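Local coordinates for protein A49R (Vaccinia virus, PDB 4D5T) that blocks host NF-kappa-B activation by engaging the host protein BTRC, which diminishes ubiquitination of the inhibitor NFKBIA and keeps p65 in the cytoplasm, at residues Y5-L19 with P49-I61. Sequence-based numbering, arbitrary orientation. Where two conformers were deposited one is given.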
loop_
_atom_site.group_PDB
_atom_site.type_symbol
_atom_site.label_atom_id
_atom_site.label_comp_id
_atom_site.label_asym_id
_atom_site.label_seq_id
_atom_site.Cartn_x
_atom_site.Cartn_y
_atom_site.Cartn_z
ATOM N N TYR A 5 -12.898 -3.917 13.061
ATOM C CA TYR A 5 -13.994 -4.017 12.017
ATOM C C TYR A 5 -15.439 -4.306 12.541
ATOM O O TYR A 5 -15.788 -5.432 13.032
ATOM C CB TYR A 5 -13.663 -4.966 10.810
ATOM C CG TYR A 5 -12.267 -4.803 10.174
ATOM C CD1 TYR A 5 -11.966 -3.719 9.382
ATOM C CD2 TYR A 5 -11.246 -5.727 10.397
ATOM C CE1 TYR A 5 -10.702 -3.540 8.830
ATOM C CE2 TYR A 5 -9.973 -5.564 9.835
ATOM C CZ TYR A 5 -9.714 -4.468 9.050
ATOM O OH TYR A 5 -8.453 -4.280 8.483
ATOM N N VAL A 6 -16.319 -3.312 12.377
ATOM C CA VAL A 6 -17.683 -3.426 12.866
ATOM C C VAL A 6 -18.464 -4.524 12.126
ATOM O O VAL A 6 -19.223 -5.275 12.728
ATOM C CB VAL A 6 -18.418 -2.082 12.750
ATOM C CG1 VAL A 6 -19.892 -2.238 13.038
ATOM C CG2 VAL A 6 -17.799 -1.068 13.674
ATOM N N SER A 7 -18.270 -4.600 10.811
ATOM C CA SER A 7 -19.077 -5.493 9.960
ATOM C C SER A 7 -18.173 -6.261 8.999
ATOM O O SER A 7 -16.966 -6.495 9.290
ATOM C CB SER A 7 -20.101 -4.630 9.207
ATOM O OG SER A 7 -21.010 -5.405 8.491
ATOM N N ASP A 8 -18.691 -6.634 7.829
ATOM C CA ASP A 8 -17.884 -7.398 6.874
ATOM C C ASP A 8 -16.906 -6.524 6.072
ATOM O O ASP A 8 -16.917 -5.293 6.179
ATOM C CB ASP A 8 -18.815 -8.228 5.965
ATOM C CG ASP A 8 -19.649 -7.383 5.004
ATOM O OD1 ASP A 8 -19.471 -6.161 4.879
ATOM O OD2 ASP A 8 -20.464 -7.986 4.288
ATOM N N MET A 9 -16.111 -7.132 5.218
ATOM C CA MET A 9 -15.166 -6.357 4.387
ATOM C C MET A 9 -15.760 -5.593 3.185
ATOM O O MET A 9 -15.124 -4.644 2.680
ATOM C CB MET A 9 -14.052 -7.248 3.907
ATOM C CG MET A 9 -13.206 -7.781 5.045
ATOM S SD MET A 9 -12.355 -6.411 5.914
ATOM C CE MET A 9 -11.025 -7.275 6.661
ATOM N N HIS A 10 -16.961 -5.970 2.723
ATOM C CA HIS A 10 -17.638 -5.191 1.693
ATOM C C HIS A 10 -17.986 -3.834 2.261
ATOM O O HIS A 10 -17.706 -2.802 1.679
ATOM C CB HIS A 10 -18.923 -5.856 1.219
ATOM C CG HIS A 10 -18.685 -7.105 0.430
ATOM N ND1 HIS A 10 -18.330 -7.080 -0.912
ATOM C CD2 HIS A 10 -18.738 -8.405 0.784
ATOM C CE1 HIS A 10 -18.196 -8.319 -1.348
ATOM N NE2 HIS A 10 -18.434 -9.141 -0.340
ATOM N N THR A 11 -18.629 -3.853 3.413
ATOM C CA THR A 11 -18.915 -2.620 4.136
ATOM C C THR A 11 -17.670 -1.845 4.468
ATOM O O THR A 11 -17.657 -0.634 4.314
ATOM C CB THR A 11 -19.644 -2.972 5.418
ATOM O OG1 THR A 11 -20.865 -3.597 5.059
ATOM C CG2 THR A 11 -19.978 -1.723 6.241
ATOM N N GLU A 12 -16.624 -2.529 4.921
ATOM C CA GLU A 12 -15.401 -1.847 5.329
ATOM C C GLU A 12 -14.756 -1.133 4.150
ATOM O O GLU A 12 -14.375 0.022 4.246
ATOM C CB GLU A 12 -14.377 -2.778 5.922
ATOM C CG GLU A 12 -13.223 -2.004 6.575
ATOM C CD GLU A 12 -13.649 -1.131 7.765
ATOM O OE1 GLU A 12 -14.632 -1.468 8.409
ATOM O OE2 GLU A 12 -12.981 -0.131 8.079
ATOM N N LEU A 13 -14.670 -1.809 3.001
ATOM C CA LEU A 13 -14.031 -1.194 1.843
ATOM C C LEU A 13 -14.796 -0.065 1.254
ATOM O O LEU A 13 -14.228 0.998 0.959
ATOM C CB LEU A 13 -13.801 -2.192 0.768
ATOM C CG LEU A 13 -12.529 -2.952 0.896
ATOM C CD1 LEU A 13 -12.532 -3.969 -0.253
ATOM C CD2 LEU A 13 -11.281 -2.088 0.788
ATOM N N ALA A 14 -16.092 -0.206 1.170
ATOM C CA ALA A 14 -16.955 0.877 0.775
ATOM C C ALA A 14 -16.787 2.080 1.681
ATOM O O ALA A 14 -16.673 3.211 1.211
ATOM C CB ALA A 14 -18.416 0.431 0.710
ATOM N N SER A 15 -16.837 1.852 2.992
ATOM C CA SER A 15 -16.811 2.946 3.933
ATOM C C SER A 15 -15.437 3.643 3.951
ATOM O O SER A 15 -15.375 4.871 4.039
ATOM C CB SER A 15 -17.173 2.484 5.338
ATOM O OG SER A 15 -18.459 1.918 5.370
ATOM N N ILE A 16 -14.352 2.883 3.969
ATOM C CA ILE A 16 -13.022 3.511 4.063
ATOM C C ILE A 16 -12.667 4.253 2.752
ATOM O O ILE A 16 -12.071 5.332 2.776
ATOM C CB ILE A 16 -11.935 2.563 4.511
ATOM C CG1 ILE A 16 -10.723 3.349 5.041
ATOM C CG2 ILE A 16 -11.525 1.613 3.433
ATOM C CD1 ILE A 16 -10.990 4.107 6.334
ATOM N N SER A 17 -13.083 3.705 1.615
ATOM C CA SER A 17 -12.848 4.404 0.326
ATOM C C SER A 17 -13.626 5.733 0.252
ATOM O O SER A 17 -13.066 6.741 -0.202
ATOM C CB SER A 17 -13.151 3.511 -0.897
ATOM O OG SER A 17 -14.487 3.064 -0.935
ATOM N N GLN A 18 -14.828 5.753 0.781
ATOM C CA GLN A 18 -15.586 6.995 0.960
ATOM C C GLN A 18 -14.887 7.993 1.896
ATOM O O GLN A 18 -14.896 9.191 1.633
ATOM C CB GLN A 18 -16.999 6.746 1.518
ATOM C CG GLN A 18 -18.032 6.269 0.546
ATOM C CD GLN A 18 -18.287 7.207 -0.670
ATOM O OE1 GLN A 18 -17.969 8.412 -0.673
ATOM N NE2 GLN A 18 -18.810 6.613 -1.752
ATOM N N LEU A 19 -14.291 7.498 2.969
ATOM C CA LEU A 19 -13.524 8.381 3.898
ATOM C C LEU A 19 -12.280 8.967 3.236
ATOM O O LEU A 19 -11.992 10.149 3.391
ATOM C CB LEU A 19 -13.155 7.645 5.171
ATOM C CG LEU A 19 -12.579 8.552 6.272
ATOM C CD1 LEU A 19 -13.613 9.585 6.716
ATOM C CD2 LEU A 19 -12.104 7.752 7.471
ATOM N N PRO A 49 -6.849 7.944 6.446
ATOM C CA PRO A 49 -7.736 7.004 5.829
ATOM C C PRO A 49 -7.154 6.222 4.663
ATOM O O PRO A 49 -7.556 5.073 4.452
ATOM C CB PRO A 49 -8.913 7.867 5.327
ATOM C CG PRO A 49 -8.725 9.178 5.900
ATOM C CD PRO A 49 -7.330 9.331 6.442
ATOM N N PHE A 50 -6.214 6.814 3.911
ATOM C CA PHE A 50 -5.571 6.060 2.899
ATOM C C PHE A 50 -4.737 4.889 3.462
ATOM O O PHE A 50 -4.677 3.799 2.844
ATOM C CB PHE A 50 -4.702 6.944 1.962
ATOM C CG PHE A 50 -4.137 6.180 0.787
ATOM C CD1 PHE A 50 -4.955 5.667 -0.173
ATOM C CD2 PHE A 50 -2.782 6.061 0.595
ATOM C CE1 PHE A 50 -4.442 4.986 -1.316
ATOM C CE2 PHE A 50 -2.262 5.370 -0.467
ATOM C CZ PHE A 50 -3.074 4.875 -1.466
ATOM N N ILE A 51 -4.086 5.114 4.584
ATOM C CA ILE A 51 -3.318 4.030 5.265
ATOM C C ILE A 51 -4.283 2.964 5.861
ATOM O O ILE A 51 -4.061 1.775 5.696
ATOM C CB ILE A 51 -2.392 4.620 6.338
ATOM C CG1 ILE A 51 -1.403 5.638 5.771
ATOM C CG2 ILE A 51 -1.629 3.537 7.067
ATOM C CD1 ILE A 51 -0.660 5.279 4.517
ATOM N N SER A 52 -5.417 3.386 6.436
ATOM C CA SER A 52 -6.459 2.411 6.776
ATOM C C SER A 52 -6.964 1.581 5.589
ATOM O O SER A 52 -7.098 0.339 5.699
ATOM C CB SER A 52 -7.605 3.107 7.535
ATOM O OG SER A 52 -8.522 2.097 7.917
ATOM N N PHE A 53 -7.160 2.222 4.448
ATOM C CA PHE A 53 -7.484 1.522 3.169
ATOM C C PHE A 53 -6.417 0.503 2.849
ATOM O O PHE A 53 -6.727 -0.690 2.618
ATOM C CB PHE A 53 -7.708 2.523 2.031
ATOM C CG PHE A 53 -7.863 1.891 0.664
ATOM C CD1 PHE A 53 -9.099 1.430 0.247
ATOM C CD2 PHE A 53 -6.806 1.840 -0.186
ATOM C CE1 PHE A 53 -9.249 0.822 -0.979
ATOM C CE2 PHE A 53 -6.988 1.321 -1.503
ATOM C CZ PHE A 53 -8.201 0.795 -1.851
ATOM N N LEU A 54 -5.157 0.935 2.849
ATOM C CA LEU A 54 -4.070 -0.006 2.514
ATOM C C LEU A 54 -4.050 -1.192 3.470
ATOM O O LEU A 54 -3.802 -2.353 3.067
ATOM C CB LEU A 54 -2.732 0.732 2.549
ATOM C CG LEU A 54 -2.510 1.756 1.452
ATOM C CD1 LEU A 54 -1.246 2.554 1.686
ATOM C CD2 LEU A 54 -2.377 1.060 0.093
ATOM N N ASP A 55 -4.224 -0.926 4.767
ATOM C CA ASP A 55 -4.183 -1.964 5.785
ATOM C C ASP A 55 -5.330 -2.945 5.609
ATOM O O ASP A 55 -5.135 -4.142 5.681
ATOM C CB ASP A 55 -4.239 -1.301 7.182
ATOM C CG ASP A 55 -4.169 -2.297 8.314
ATOM O OD1 ASP A 55 -3.089 -2.808 8.552
ATOM O OD2 ASP A 55 -5.194 -2.573 8.933
ATOM N N THR A 56 -6.517 -2.418 5.329
ATOM C CA THR A 56 -7.681 -3.258 4.975
ATOM C C THR A 56 -7.413 -4.125 3.753
ATOM O O THR A 56 -7.653 -5.328 3.784
ATOM C CB THR A 56 -8.928 -2.415 4.861
ATOM O OG1 THR A 56 -9.190 -1.855 6.140
ATOM C CG2 THR A 56 -10.128 -3.260 4.447
ATOM N N VAL A 57 -6.831 -3.553 2.680
ATOM C CA VAL A 57 -6.572 -4.321 1.508
ATOM C C VAL A 57 -5.528 -5.381 1.782
ATOM O O VAL A 57 -5.670 -6.579 1.375
ATOM C CB VAL A 57 -6.084 -3.390 0.333
ATOM C CG1 VAL A 57 -5.605 -4.187 -0.889
ATOM C CG2 VAL A 57 -7.191 -2.465 -0.085
ATOM N N TYR A 58 -4.464 -4.999 2.483
ATOM C CA TYR A 58 -3.413 -5.967 2.860
ATOM C C TYR A 58 -4.036 -7.180 3.597
ATOM O O TYR A 58 -3.709 -8.342 3.345
ATOM C CB TYR A 58 -2.393 -5.253 3.738
ATOM C CG TYR A 58 -1.186 -6.026 4.096
ATOM C CD1 TYR A 58 -1.185 -6.851 5.199
ATOM C CD2 TYR A 58 -0.022 -5.925 3.345
ATOM C CE1 TYR A 58 -0.044 -7.543 5.566
ATOM C CE2 TYR A 58 1.128 -6.631 3.691
ATOM C CZ TYR A 58 1.091 -7.445 4.778
ATOM O OH TYR A 58 2.203 -8.118 5.144
ATOM N N THR A 59 -4.939 -6.884 4.514
ATOM C CA THR A 59 -5.598 -7.903 5.360
ATOM C C THR A 59 -6.506 -8.790 4.501
ATOM O O THR A 59 -6.525 -9.999 4.674
ATOM C CB THR A 59 -6.423 -7.241 6.460
ATOM O OG1 THR A 59 -5.534 -6.563 7.325
ATOM C CG2 THR A 59 -7.182 -8.289 7.273
ATOM N N ILE A 60 -7.283 -8.176 3.614
ATOM C CA ILE A 60 -8.130 -8.935 2.680
ATOM C C ILE A 60 -7.361 -9.907 1.775
ATOM O O ILE A 60 -7.748 -11.073 1.624
ATOM C CB ILE A 60 -8.944 -7.969 1.836
ATOM C CG1 ILE A 60 -9.978 -7.326 2.751
ATOM C CG2 ILE A 60 -9.592 -8.657 0.644
ATOM C CD1 ILE A 60 -10.650 -6.162 2.107
ATOM N N ILE A 61 -6.255 -9.453 1.229
ATOM C CA ILE A 61 -5.421 -10.265 0.372
ATOM C C ILE A 61 -4.864 -11.443 1.100
ATOM O O ILE A 61 -4.880 -12.550 0.573
ATOM C CB ILE A 61 -4.323 -9.414 -0.296
ATOM C CG1 ILE A 61 -4.968 -8.492 -1.312
ATOM C CG2 ILE A 61 -3.268 -10.295 -0.938
ATOM C CD1 ILE A 61 -4.022 -7.448 -1.910
HETATM O O HOH W 1 -7.653 -1.474 8.453
HETATM O O HOH W 2 -10.466 0.181 6.729
#
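Ile16, Thr56 and Leu13 carry the contact between helices 9-19 and 49-61, a nearly antiparallel pair (155°) whose axes approach to 8.8 Å. Ile16 comes down on the helix 49-61 backbone. With CG1 anti to the backbone N (chi1 -161°), its CD1 reaches Ser52 OG at 3.6 Å, while Ile16 CG2 lies at the edge of the Phe53 ring, near its plane, 4.0 Å from Phe53 CD1. Leu13 is a knob in the hole formed by Phe53, Thr56, Val57 and Ile60; one methyl, CD1, touches Ile60 CD1 (3.7 Å), and the other, CD2, lies obliquely to the Phe53 ring. Leu13 also packs on Ile146 and Arg147 of helix 132-150, tying the pair into the all-helical Bcl-2-like fold.

Thr56 joins apolar and wet sides. Its chi1 of -63° sends CG2 anti to its own backbone N, toward Leu13 CD2 and Glu12 CG, and turns OG1 to water 1, which links Thr56 OG1 with Tyr5 OH and donates to Asp55 OD2 (2.7 Å). Water 2 joins Ser52 OG and Glu12 OE2, donating to the latter (2.9 Å); its very short approach to Thr56 OG1 is doubtful. The Tyr5 ring, edge toward Thr56 OG1, carries Met9 CE over one face, 3.7 Å above its plane. Much of the buried surface is apolar, with Leu13 and Ile16 at its centre, while the carboxylates of Glu12 and Asp55 reach the interface through water rather than through a clear direct hydrogen bond between the segments.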